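Local coordinates for thioredoxin-like protein (Klebsiella pneumoniae subsp. pneumoniae MGH 78578, PDB 3TY1) that is of unproven function but probably binds carbohydrate, its family belonging to the galactose mutarotase clan of aldose 1-epimerase-like beta-supersandwich proteins, at residues 64-69 with 90-95; 140-145 with 163-168; 104-109 with 134-139; 68-73 with 113-118. All coordinates share one frame; numbering follows the deposited sequence.

Interaction 1: 64-69 with 90-95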
loop_
_atom_site.group_PDB
_atom_site.type_symbol
_atom_site.label_atom_id
_atom_site.label_comp_id
_atom_site.label_asym_id
_atom_site.label_seq_id
_atom_site.Cartn_x
_atom_site.Cartn_y
_atom_site.Cartn_z
ATOM N N SER A 64 17.338 8.681 -3.650
ATOM C CA SER A 64 15.890 8.771 -3.626
ATOM C C SER A 64 15.344 9.055 -2.229
ATOM O O SER A 64 15.376 8.174 -1.372
ATOM C CB SER A 64 15.255 7.498 -4.181
ATOM O OG SER A 64 13.857 7.647 -4.063
ATOM N N PRO A 65 14.805 10.272 -1.998
ATOM C CA PRO A 65 14.172 10.576 -0.722
ATOM C C PRO A 65 12.926 9.750 -0.420
ATOM O O PRO A 65 12.574 9.553 0.739
ATOM C CB PRO A 65 13.799 12.044 -0.882
ATOM C CG PRO A 65 14.855 12.561 -1.846
ATOM C CD PRO A 65 14.965 11.497 -2.812
ATOM N N THR A 66 12.223 9.302 -1.453
ATOM C CA THR A 66 11.067 8.448 -1.280
ATOM C C THR A 66 11.459 7.079 -0.734
ATOM O O THR A 66 10.674 6.449 -0.017
ATOM C CB THR A 66 10.374 8.294 -2.635
ATOM O OG1 THR A 66 10.066 9.602 -3.102
ATOM C CG2 THR A 66 9.075 7.471 -2.537
ATOM N N ARG A 67 12.655 6.603 -1.131
ATOM C CA ARG A 67 13.170 5.287 -0.749
ATOM C C ARG A 67 14.321 5.416 0.262
ATOM O O ARG A 67 15.458 5.051 -0.023
ATOM C CB ARG A 67 13.588 4.527 -2.020
ATOM C CG ARG A 67 12.390 4.275 -3.008
ATOM C CD ARG A 67 12.772 3.439 -4.213
ATOM N NE ARG A 67 13.322 2.162 -3.772
ATOM C CZ ARG A 67 12.651 1.155 -3.226
ATOM N NH1 ARG A 67 11.308 1.188 -3.098
ATOM N NH2 ARG A 67 13.350 0.097 -2.786
ATOM N N GLY A 68 14.018 6.074 1.390
ATOM C CA GLY A 68 14.893 6.154 2.584
ATOM C C GLY A 68 16.250 6.801 2.388
ATOM O O GLY A 68 17.154 6.559 3.154
HETATM N N MSE A 69 16.366 7.627 1.352
HETATM C CA MSE A 69 17.646 8.225 0.951
HETATM C C MSE A 69 18.667 7.194 0.456
HETATM O O MSE A 69 19.887 7.460 0.438
HETATM C CB MSE A 69 18.231 9.113 2.052
HETATM C CG MSE A 69 17.292 10.073 2.704
HETATM SE SE MSE A 69 16.707 11.536 1.662
HETATM C CE MSE A 69 18.373 12.586 1.451
ATOM N N VAL A 90 11.948 3.470 -9.984
ATOM C CA VAL A 90 12.157 3.925 -8.630
ATOM C C VAL A 90 10.783 3.732 -7.957
ATOM O O VAL A 90 9.925 4.642 -7.970
ATOM C CB VAL A 90 12.631 5.396 -8.611
ATOM C CG1 VAL A 90 12.848 5.898 -7.140
ATOM C CG2 VAL A 90 13.929 5.554 -9.512
ATOM N N VAL A 91 10.595 2.553 -7.364
ATOM C CA VAL A 91 9.276 2.127 -6.913
ATOM C C VAL A 91 8.849 2.899 -5.676
ATOM O O VAL A 91 9.568 2.928 -4.646
ATOM C CB VAL A 91 9.201 0.617 -6.705
ATOM C CG1 VAL A 91 7.811 0.173 -6.204
ATOM C CG2 VAL A 91 9.637 -0.122 -8.011
ATOM N N ASN A 92 7.685 3.546 -5.771
ATOM C CA ASN A 92 7.124 4.267 -4.631
ATOM C C ASN A 92 6.743 3.165 -3.629
ATOM O O ASN A 92 6.030 2.233 -3.987
ATOM C CB ASN A 92 5.885 5.023 -5.045
ATOM C CG ASN A 92 5.312 5.914 -3.944
ATOM O OD1 ASN A 92 5.195 5.511 -2.788
ATOM N ND2 ASN A 92 4.838 7.106 -4.348
ATOM N N PRO A 93 7.198 3.264 -2.358
ATOM C CA PRO A 93 6.821 2.215 -1.376
ATOM C C PRO A 93 5.307 1.940 -1.219
ATOM O O PRO A 93 4.948 0.856 -0.771
ATOM C CB PRO A 93 7.379 2.770 -0.080
ATOM C CG PRO A 93 8.599 3.502 -0.508
ATOM C CD PRO A 93 8.185 4.194 -1.774
ATOM N N ALA A 94 4.447 2.899 -1.591
ATOM C CA ALA A 94 2.978 2.679 -1.635
ATOM C C ALA A 94 2.547 1.497 -2.500
ATOM O O ALA A 94 1.467 0.929 -2.308
ATOM C CB ALA A 94 2.271 3.945 -2.091
ATOM N N PHE A 95 3.381 1.121 -3.470
ATOM C CA PHE A 95 3.112 -0.000 -4.357
ATOM C C PHE A 95 3.894 -1.265 -4.005
ATOM O O PHE A 95 3.939 -2.195 -4.814
ATOM C CB PHE A 95 3.451 0.383 -5.811
ATOM C CG PHE A 95 2.589 1.473 -6.343
ATOM C CD1 PHE A 95 1.211 1.273 -6.508
ATOM C CD2 PHE A 95 3.122 2.689 -6.673
ATOM C CE1 PHE A 95 0.395 2.287 -7.025
ATOM C CE2 PHE A 95 2.299 3.717 -7.142
ATOM C CZ PHE A 95 0.947 3.503 -7.325
#
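Arg67 reaches across to the backbone of 90-95 and gives its NH1 to the carbonyl oxygen of Val91, with NH1 to O at 2.9 Å. The N-H points at the oxygen fairly well, at 154°, although the donor sits 23° out of the carbonyl plane. A bend in the arginine chain at chi3 (57°) brings the edge of the guanidinium, through NH1, to this oxygen, which also lies 3.3 Å from Arg67 CD. Val90 packs against the middle of the same side chain: its CG1, anti to the backbone N, touches Arg67 CD at 3.8 Å and Ser64 OG at 3.7 Å. At the other end of the contact, Thr66 pushes CG2 against the proline ring of Pro93, 3.5 Å from CD, tighter than ordinary van der Waals packing.

A second shell positions these groups. NH1 of Arg67 also donates to Asn141 OD1, and NH2 forms a salt bridge with Glu112, so the guanidinium is held by partners besides Val91. Ser64 OG and Thr66 OG1 both bond to the backbone of Lys49. On the far side Asn92 closes an Asx turn, its OD1 accepting from Ala94 N at 3.0 Å, at the short 3-10 turn of Pro93 and Ala94. The contact thus joins the turn linking strands 60-64 and 70-76 to the loop running from strand 79-81 toward helix 100-103, with Leu72 of strand 70-76 packed against both Ser64 and Val90.

Interaction 2: 140-145 with 163-168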
loop_
_atom_site.group_PDB
_atom_site.type_symbol
_atom_site.label_atom_id
_atom_site.label_comp_id
_atom_site.label_asym_id
_atom_site.label_seq_id
_atom_site.Cartn_x
_atom_site.Cartn_y
_atom_site.Cartn_z
ATOM N N GLY A 140 14.852 1.446 3.940
ATOM C CA GLY A 140 14.947 1.586 2.496
ATOM C C GLY A 140 13.637 1.821 1.740
ATOM O O GLY A 140 13.660 2.267 0.575
ATOM N N ASN A 141 12.510 1.483 2.366
ATOM C CA ASN A 141 11.184 1.715 1.789
ATOM C C ASN A 141 10.359 2.717 2.592
ATOM O O ASN A 141 9.145 2.688 2.555
ATOM C CB ASN A 141 10.475 0.387 1.580
ATOM C CG ASN A 141 10.961 -0.338 0.348
ATOM O OD1 ASN A 141 10.495 -0.065 -0.735
ATOM N ND2 ASN A 141 11.883 -1.279 0.508
ATOM N N THR A 142 11.041 3.639 3.281
ATOM C CA THR A 142 10.402 4.686 4.070
ATOM C C THR A 142 10.742 6.050 3.460
ATOM O O THR A 142 11.901 6.382 3.357
ATOM C CB THR A 142 10.898 4.661 5.540
ATOM O OG1 THR A 142 10.569 3.382 6.102
ATOM C CG2 THR A 142 10.273 5.816 6.368
ATOM N N PRO A 143 9.724 6.832 3.062
ATOM C CA PRO A 143 9.937 8.195 2.586
ATOM C C PRO A 143 10.470 9.115 3.673
ATOM O O PRO A 143 9.987 9.095 4.802
ATOM C CB PRO A 143 8.551 8.637 2.144
ATOM C CG PRO A 143 7.793 7.393 1.941
ATOM C CD PRO A 143 8.292 6.462 3.012
ATOM N N ALA A 144 11.485 9.905 3.331
ATOM C CA ALA A 144 12.096 10.793 4.292
ATOM C C ALA A 144 11.087 11.858 4.760
ATOM O O ALA A 144 10.298 12.377 3.980
ATOM C CB ALA A 144 13.334 11.466 3.690
ATOM N N SER A 145 11.159 12.204 6.039
ATOM C CA SER A 145 10.275 13.177 6.651
ATOM C C SER A 145 10.846 14.581 6.579
ATOM O O SER A 145 10.112 15.543 6.634
ATOM C CB SER A 145 10.104 12.825 8.134
ATOM O OG SER A 145 9.505 11.557 8.255
ATOM N N GLY A 163 18.655 13.585 5.245
ATOM C CA GLY A 163 17.308 13.042 5.188
ATOM C C GLY A 163 16.939 12.262 6.436
ATOM O O GLY A 163 17.611 11.283 6.742
ATOM N N LEU A 164 15.889 12.695 7.141
ATOM C CA LEU A 164 15.407 12.021 8.366
ATOM C C LEU A 164 14.412 10.929 7.965
ATOM O O LEU A 164 13.374 11.230 7.381
ATOM C CB LEU A 164 14.704 13.009 9.276
ATOM C CG LEU A 164 14.195 12.532 10.649
ATOM C CD1 LEU A 164 15.345 11.988 11.438
ATOM C CD2 LEU A 164 13.450 13.690 11.400
ATOM N N VAL A 165 14.742 9.685 8.274
ATOM C CA VAL A 165 13.942 8.494 7.961
ATOM C C VAL A 165 13.473 7.894 9.282
ATOM O O VAL A 165 14.271 7.491 10.137
ATOM C CB VAL A 165 14.772 7.514 7.162
ATOM C CG1 VAL A 165 13.935 6.296 6.796
ATOM C CG2 VAL A 165 15.282 8.185 5.882
ATOM N N LYS A 166 12.168 7.878 9.481
ATOM C CA LYS A 166 11.593 7.525 10.764
ATOM C C LYS A 166 10.974 6.149 10.785
ATOM O O LYS A 166 10.327 5.733 9.814
ATOM C CB LYS A 166 10.526 8.529 11.159
ATOM C CG LYS A 166 10.973 9.971 11.306
ATOM C CD LYS A 166 9.761 10.782 11.840
ATOM C CE LYS A 166 10.089 12.201 12.230
ATOM N NZ LYS A 166 8.854 12.855 12.793
ATOM N N GLU A 167 11.159 5.456 11.909
ATOM C CA GLU A 167 10.566 4.151 12.166
ATOM C C GLU A 167 9.883 4.303 13.537
ATOM O O GLU A 167 10.415 3.832 14.534
ATOM C CB GLU A 167 11.634 3.043 12.173
ATOM C CG GLU A 167 12.377 2.884 10.793
ATOM C CD GLU A 167 13.483 1.840 10.811
ATOM O OE1 GLU A 167 13.169 0.638 10.919
ATOM O OE2 GLU A 167 14.679 2.204 10.686
ATOM N N SER A 168 8.745 5.011 13.526
ATOM C CA SER A 168 7.926 5.404 14.683
ATOM C C SER A 168 6.625 4.625 14.695
ATOM O O SER A 168 5.837 4.712 13.745
ATOM C CB SER A 168 7.619 6.892 14.574
ATOM O OG SER A 168 8.839 7.629 14.523
HETATM O O HOH W 1 9.567 3.418 8.475
HETATM O O HOH W 2 10.282 9.118 7.550
#
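Ser145 N gives the one direct hydrogen bond between the two segments, to Leu164 O at 2.8 Å, nearly straight at the hydrogen and lying almost along the C=O axis. The same oxygen also receives a CA-H...O contact from Ala144, with CA to O at 3.4 Å, so the loop comes up against the strand backbone just where strand 146-152 is about to begin beside it. Farther along, two waters take over. One donates to Pro143 O and to Ser145 OG and accepts from Lys166 N; the other donates to Thr142 OG1 (2.6 Å) and to Lys166 O (2.8 Å). Lys166 is therefore joined to the loop through water at both its backbone N and its O.

Between these polar links the side chains meet. Thr142 places CG2 anti to its backbone N (OG1 at chi1 -60°), which brings the methyl 3.4 Å from Lys166 O and 3.7 Å from Val165 CG1. Ser145 OG lies against the methylene chain of Lys166, 3.7 Å from CD. Thr142 OG1 is also bonded to Lys138 O, and Ser145 OG to Glu89 of the third subunit. Where the loop diverges from strand 159-169, ordered water thus stands in for direct sheet bonds, and Ser145 carries the same network into the subunit interface.

Interaction 3: 104-109 with 134-139. With SO4 (sulfate ion), chain L.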
loop_
_atom_site.group_PDB
_atom_site.type_symbol
_atom_site.label_atom_id
_atom_site.label_comp_id
_atom_site.label_asym_id
_atom_site.label_seq_id
_atom_site.Cartn_x
_atom_site.Cartn_y
_atom_site.Cartn_z
ATOM N N LEU A 104 9.419 -11.338 1.062
ATOM C CA LEU A 104 10.359 -10.958 0.025
ATOM C C LEU A 104 9.852 -9.867 -0.950
ATOM O O LEU A 104 10.460 -9.617 -1.977
ATOM C CB LEU A 104 10.783 -12.204 -0.733
ATOM C CG LEU A 104 11.513 -13.326 0.015
ATOM C CD1 LEU A 104 11.661 -14.591 -0.947
ATOM C CD2 LEU A 104 12.851 -12.795 0.512
ATOM N N GLY A 105 8.795 -9.154 -0.599
ATOM C CA GLY A 105 8.289 -8.047 -1.442
ATOM C C GLY A 105 9.326 -6.975 -1.721
ATOM O O GLY A 105 9.271 -6.301 -2.754
ATOM N N TRP A 106 10.283 -6.821 -0.803
ATOM C CA TRP A 106 11.418 -5.913 -0.990
ATOM C C TRP A 106 12.150 -6.144 -2.327
ATOM O O TRP A 106 12.710 -5.199 -2.875
ATOM C CB TRP A 106 12.374 -6.139 0.173
ATOM C CG TRP A 106 13.546 -5.302 0.334
ATOM C CD1 TRP A 106 13.705 -4.225 1.216
ATOM C CD2 TRP A 106 14.824 -5.524 -0.248
ATOM N NE1 TRP A 106 14.998 -3.768 1.159
ATOM C CE2 TRP A 106 15.712 -4.546 0.289
ATOM C CE3 TRP A 106 15.331 -6.479 -1.132
ATOM C CZ2 TRP A 106 17.046 -4.480 -0.084
ATOM C CZ3 TRP A 106 16.665 -6.404 -1.491
ATOM C CH2 TRP A 106 17.493 -5.404 -0.978
ATOM N N LEU A 107 12.167 -7.391 -2.817
ATOM C CA LEU A 107 12.743 -7.714 -4.115
ATOM C C LEU A 107 12.106 -6.958 -5.302
ATOM O O LEU A 107 12.730 -6.807 -6.346
ATOM C CB LEU A 107 12.720 -9.218 -4.353
ATOM C CG LEU A 107 13.590 -10.134 -3.459
ATOM C CD1 LEU A 107 13.268 -11.582 -3.831
ATOM C CD2 LEU A 107 15.079 -9.858 -3.610
ATOM N N GLU A 108 10.868 -6.500 -5.145
ATOM C CA GLU A 108 10.155 -5.767 -6.184
ATOM C C GLU A 108 10.669 -4.342 -6.371
ATOM O O GLU A 108 10.341 -3.693 -7.384
ATOM C CB GLU A 108 8.633 -5.784 -5.909
ATOM C CG GLU A 108 8.079 -7.231 -5.830
ATOM C CD GLU A 108 6.572 -7.350 -5.664
ATOM O OE1 GLU A 108 5.861 -6.330 -5.483
ATOM O OE2 GLU A 108 6.083 -8.502 -5.741
ATOM N N GLY A 109 11.438 -3.845 -5.404
ATOM C CA GLY A 109 12.020 -2.502 -5.465
ATOM C C GLY A 109 13.529 -2.397 -5.604
ATOM O O GLY A 109 14.068 -1.291 -5.772
ATOM N N THR A 134 10.263 -8.814 7.625
ATOM C CA THR A 134 10.443 -8.765 6.189
ATOM C C THR A 134 11.892 -8.466 5.808
ATOM O O THR A 134 12.635 -7.871 6.581
ATOM C CB THR A 134 9.472 -7.756 5.579
ATOM O OG1 THR A 134 9.686 -6.474 6.188
ATOM C CG2 THR A 134 8.013 -8.224 5.831
ATOM N N LEU A 135 12.264 -8.891 4.603
ATOM C CA LEU A 135 13.619 -8.783 4.099
ATOM C C LEU A 135 14.218 -7.380 4.244
ATOM O O LEU A 135 13.759 -6.408 3.613
ATOM C CB LEU A 135 13.677 -9.182 2.606
ATOM C CG LEU A 135 15.043 -9.081 1.905
ATOM C CD1 LEU A 135 16.112 -9.961 2.574
ATOM C CD2 LEU A 135 14.896 -9.508 0.434
ATOM N N HIS A 136 15.265 -7.292 5.038
ATOM C CA HIS A 136 16.089 -6.069 5.152
ATOM C C HIS A 136 15.430 -4.852 5.753
ATOM O O HIS A 136 15.883 -3.724 5.528
ATOM C CB HIS A 136 16.772 -5.727 3.790
ATOM C CG HIS A 136 17.832 -6.703 3.417
ATOM N ND1 HIS A 136 18.661 -7.273 4.358
ATOM C CD2 HIS A 136 18.238 -7.185 2.211
ATOM C CE1 HIS A 136 19.515 -8.080 3.760
ATOM N NE2 HIS A 136 19.291 -8.040 2.458
ATOM N N GLY A 137 14.405 -5.065 6.561
ATOM C CA GLY A 137 13.815 -3.986 7.318
ATOM C C GLY A 137 13.068 -2.958 6.491
ATOM O O GLY A 137 12.648 -3.214 5.318
ATOM N N LYS A 138 12.890 -1.797 7.099
ATOM C CA LYS A 138 11.999 -0.760 6.536
ATOM C C LYS A 138 12.613 0.538 6.080
ATOM O O LYS A 138 11.940 1.265 5.333
ATOM C CB LYS A 138 10.840 -0.460 7.515
ATOM C CG LYS A 138 9.815 -1.619 7.592
ATOM C CD LYS A 138 8.537 -1.230 8.340
ATOM C CE LYS A 138 7.551 -0.394 7.477
ATOM N NZ LYS A 138 6.389 0.149 8.285
ATOM N N ALA A 139 13.857 0.844 6.473
ATOM C CA ALA A 139 14.442 2.171 6.182
ATOM C C ALA A 139 14.445 2.446 4.699
ATOM O O ALA A 139 14.072 3.545 4.236
ATOM C CB ALA A 139 15.880 2.324 6.767
HETATM S S SO4 L . 20.309 -10.010 -0.697
HETATM O O1 SO4 L . 20.086 -9.538 -2.067
HETATM O O2 SO4 L . 21.589 -10.747 -0.607
HETATM O O3 SO4 L . 20.336 -8.886 0.243
HETATM O O4 SO4 L . 19.197 -10.891 -0.333
HETATM O O HOH W 3 15.836 -1.677 3.692
#
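The indole of Trp106 forms the tight half of this contact, with Leu135 and His136 both laid over one of its faces. Leu135 CD2 presses on CE3 of the tryptophan at 3.4 Å, and the carbonyl oxygen of Leu135 stands over the same face, 3.2 Å from CD1. Beside them His136 CB makes a CH-pi contact, 4.1 Å from the centroid of the five-membered ring, while the imidazole turns its CD2 edge toward the six-membered ring in a T-shaped pair with the planes at 68°. Trp106 can offer its face this way because CG is anti to the backbone N (chi1 -175°), swinging the indole out from the 3-10 turn that begins at Gly105. His136 follows Leu135 at the corner of a type II turn, with positive phi, and the turn brings both residues to the indole.

The packing thins away from the ring. Leu104 CD2 meets Leu135 CD2 at 3.9 Å, and Leu107 CD2 comes only to 4.1 Å from the same methyl. At the indole N a water bridges the segments, donating to His136 O and accepting only a weak bond from Trp106 NE1 at 3.4 Å.

Beyond the stack, His136 NE2 donates to O3 of a sulfate at 2.6 Å, the same ion being bonded to His211 NE2. That sulfate probably came from the crystallisation liquor. Its presence nevertheless marks a place where the NE2 atoms of two histidines can meet one anion, with the tryptophan face helping to set the tilt of the His136 ring.

Interaction 4: 68-73 with 113-118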
loop_
_atom_site.group_PDB
_atom_site.type_symbol
_atom_site.label_atom_id
_atom_site.label_comp_id
_atom_site.label_asym_id
_atom_site.label_seq_id
_atom_site.Cartn_x
_atom_site.Cartn_y
_atom_site.Cartn_z
ATOM N N GLY A 68 14.018 6.074 1.390
ATOM C CA GLY A 68 14.893 6.154 2.584
ATOM C C GLY A 68 16.250 6.801 2.388
ATOM O O GLY A 68 17.154 6.559 3.154
HETATM N N MSE A 69 16.366 7.627 1.352
HETATM C CA MSE A 69 17.646 8.225 0.951
HETATM C C MSE A 69 18.667 7.194 0.456
HETATM O O MSE A 69 19.887 7.460 0.438
HETATM C CB MSE A 69 18.231 9.113 2.052
HETATM C CG MSE A 69 17.292 10.073 2.704
HETATM SE SE MSE A 69 16.707 11.536 1.662
HETATM C CE MSE A 69 18.373 12.586 1.451
ATOM N N ASN A 70 18.179 6.052 -0.015
ATOM C CA ASN A 70 19.038 5.063 -0.678
ATOM C C ASN A 70 19.764 5.750 -1.831
ATOM O O ASN A 70 19.202 6.643 -2.512
ATOM C CB ASN A 70 18.185 3.953 -1.334
ATOM C CG ASN A 70 17.586 2.945 -0.362
ATOM O OD1 ASN A 70 17.925 2.899 0.836
ATOM N ND2 ASN A 70 16.638 2.110 -0.901
ATOM N N LEU A 71 20.968 5.269 -2.123
ATOM C CA LEU A 71 21.789 5.784 -3.188
ATOM C C LEU A 71 21.479 4.910 -4.394
ATOM O O LEU A 71 21.619 3.688 -4.363
ATOM C CB LEU A 71 23.281 5.751 -2.846
ATOM C CG LEU A 71 23.714 6.370 -1.487
ATOM C CD1 LEU A 71 25.223 6.311 -1.359
ATOM C CD2 LEU A 71 23.183 7.795 -1.329
ATOM N N LEU A 72 21.067 5.545 -5.478
ATOM C CA LEU A 72 20.690 4.785 -6.674
ATOM C C LEU A 72 21.876 4.484 -7.590
ATOM O O LEU A 72 22.052 3.360 -8.070
ATOM C CB LEU A 72 19.651 5.564 -7.472
ATOM C CG LEU A 72 18.287 5.873 -6.815
ATOM C CD1 LEU A 72 17.246 6.292 -7.870
ATOM C CD2 LEU A 72 17.729 4.783 -6.016
ATOM N N ARG A 73 22.709 5.493 -7.780
ATOM C CA ARG A 73 23.808 5.403 -8.729
ATOM C C ARG A 73 24.816 6.520 -8.502
ATOM O O ARG A 73 24.478 7.636 -8.083
ATOM C CB ARG A 73 23.278 5.431 -10.175
ATOM C CG ARG A 73 24.321 5.282 -11.264
ATOM C CD ARG A 73 23.628 5.360 -12.669
ATOM N NE ARG A 73 22.930 4.119 -12.990
ATOM C CZ ARG A 73 22.112 3.942 -14.032
ATOM N NH1 ARG A 73 21.838 4.935 -14.873
ATOM N NH2 ARG A 73 21.565 2.756 -14.223
HETATM N N MSE A 113 22.409 1.157 -5.632
HETATM C CA MSE A 113 23.812 1.086 -5.343
HETATM C C MSE A 113 24.038 0.978 -3.824
HETATM O O MSE A 113 24.974 0.303 -3.400
HETATM C CB MSE A 113 24.517 2.308 -5.932
HETATM C CG MSE A 113 26.000 2.346 -5.711
HETATM SE SE MSE A 113 26.565 3.359 -4.124
HETATM C CE MSE A 113 27.610 2.080 -3.405
HETATM N N MSE A 114 23.223 1.652 -3.008
HETATM C CA MSE A 114 23.362 1.526 -1.528
HETATM C C MSE A 114 21.980 1.580 -0.853
HETATM O O MSE A 114 21.297 2.583 -0.949
HETATM C CB MSE A 114 24.336 2.594 -0.956
HETATM C CG MSE A 114 25.046 2.240 0.365
HETATM SE SE MSE A 114 23.807 2.128 1.843
HETATM C CE MSE A 114 23.317 4.015 1.943
ATOM N N VAL A 115 21.585 0.475 -0.220
ATOM C CA VAL A 115 20.357 0.376 0.547
ATOM C C VAL A 115 20.665 0.240 2.034
ATOM O O VAL A 115 21.442 -0.623 2.403
ATOM C CB VAL A 115 19.539 -0.880 0.185
ATOM C CG1 VAL A 115 18.218 -0.872 1.014
ATOM C CG2 VAL A 115 19.266 -0.923 -1.283
ATOM N N ARG A 116 20.072 1.087 2.883
ATOM C CA ARG A 116 20.200 0.891 4.333
ATOM C C ARG A 116 19.214 -0.216 4.682
ATOM O O ARG A 116 18.015 -0.017 4.571
ATOM C CB ARG A 116 19.890 2.182 5.077
ATOM C CG ARG A 116 20.986 3.240 4.883
ATOM C CD ARG A 116 20.604 4.625 5.451
ATOM N NE ARG A 116 21.636 5.648 5.211
ATOM C CZ ARG A 116 21.735 6.381 4.091
ATOM N NH1 ARG A 116 20.923 6.171 3.093
ATOM N NH2 ARG A 116 22.684 7.325 3.964
ATOM N N CYS A 117 19.733 -1.386 5.049
ATOM C CA CYS A 117 18.925 -2.551 5.390
ATOM C C CYS A 117 18.855 -2.568 6.918
ATOM O O CYS A 117 19.748 -3.087 7.582
ATOM C CB CYS A 117 19.582 -3.802 4.853
ATOM S SG CYS A 117 19.713 -3.809 3.053
ATOM N N GLY A 118 17.829 -1.909 7.440
ATOM C CA GLY A 118 17.694 -1.651 8.881
ATOM C C GLY A 118 16.535 -0.672 9.068
ATOM O O GLY A 118 15.745 -0.534 8.159
HETATM O O HOH W 4 18.750 4.371 2.849
HETATM O O HOH W 5 21.977 9.037 1.767
#
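A short antiparallel pairing with a classic beta bulge joins strand 70-76 to the start of strand 114-119: Met113 and Met114, both selenomethionines, face the single residue Leu71. Leu71 and Met114 are the hydrogen-bonded pair. Leu71 N donates to Met114 O at 2.9 Å, and Met114 N returns a bond of equal length to Leu71 O. The extra residue of the bulge shares that oxygen, since Met113 N also makes a weak bond to it. On one face of the pairing the side chains of Leu71 and Met114 meet directly, CB to CB at 3.8 Å.

Past the bridge, Asn70 and Arg116 carry the contact toward the turn at Gly68 and Met69. Asn70 OD1 accepts a weak bond from Arg116 N at 3.5 Å and a shorter one from a water at 2.6 Å. That water also donates to Gly68 O and accepts from Arg116 NH1. The arginine chain runs extended from CG to NE (chi2 172°, chi3 -178°), long enough for NH1 to reach Met69 O at 3.1 Å in a weak bond near the guanidinium plane. A second water links Met69 O to NH2. The methyl CE of Met114 lies over one face of the guanidinium, offset toward the rim and 3.4 Å above its plane.

Arg116 NE forms a salt bridge with Asp194, and Asn70 ND2 bonds to Glu112. The buried positive charge is thus probably balanced by the acid, while the guanidinium and two waters serve the carbonyls of Gly68 and Met69 in the turn, directly or through water.

In the fold
The four contacts lie close together, with centres 10 to 14 Å apart. Interactions 1 and 4 both begin at the turn before strand 70-76 and share Gly68 and Met69: one ties that turn to the loop 90-95, the other pairs strand 70-76 with strand 114-119. Interaction 3 comes next along the chain, its segments alternating with those of interaction 4, and interaction 2 closes the series on strand 159-169. Arg67 to Asn141 joins interactions 1 and 2, while Ala139 N to Gly118 O joins 3 and 4. Together they connect the six-stranded, ten-stranded and mixed sheets of the supersandwich; interactions 1, 2 and 3 also touch neighbouring subunits.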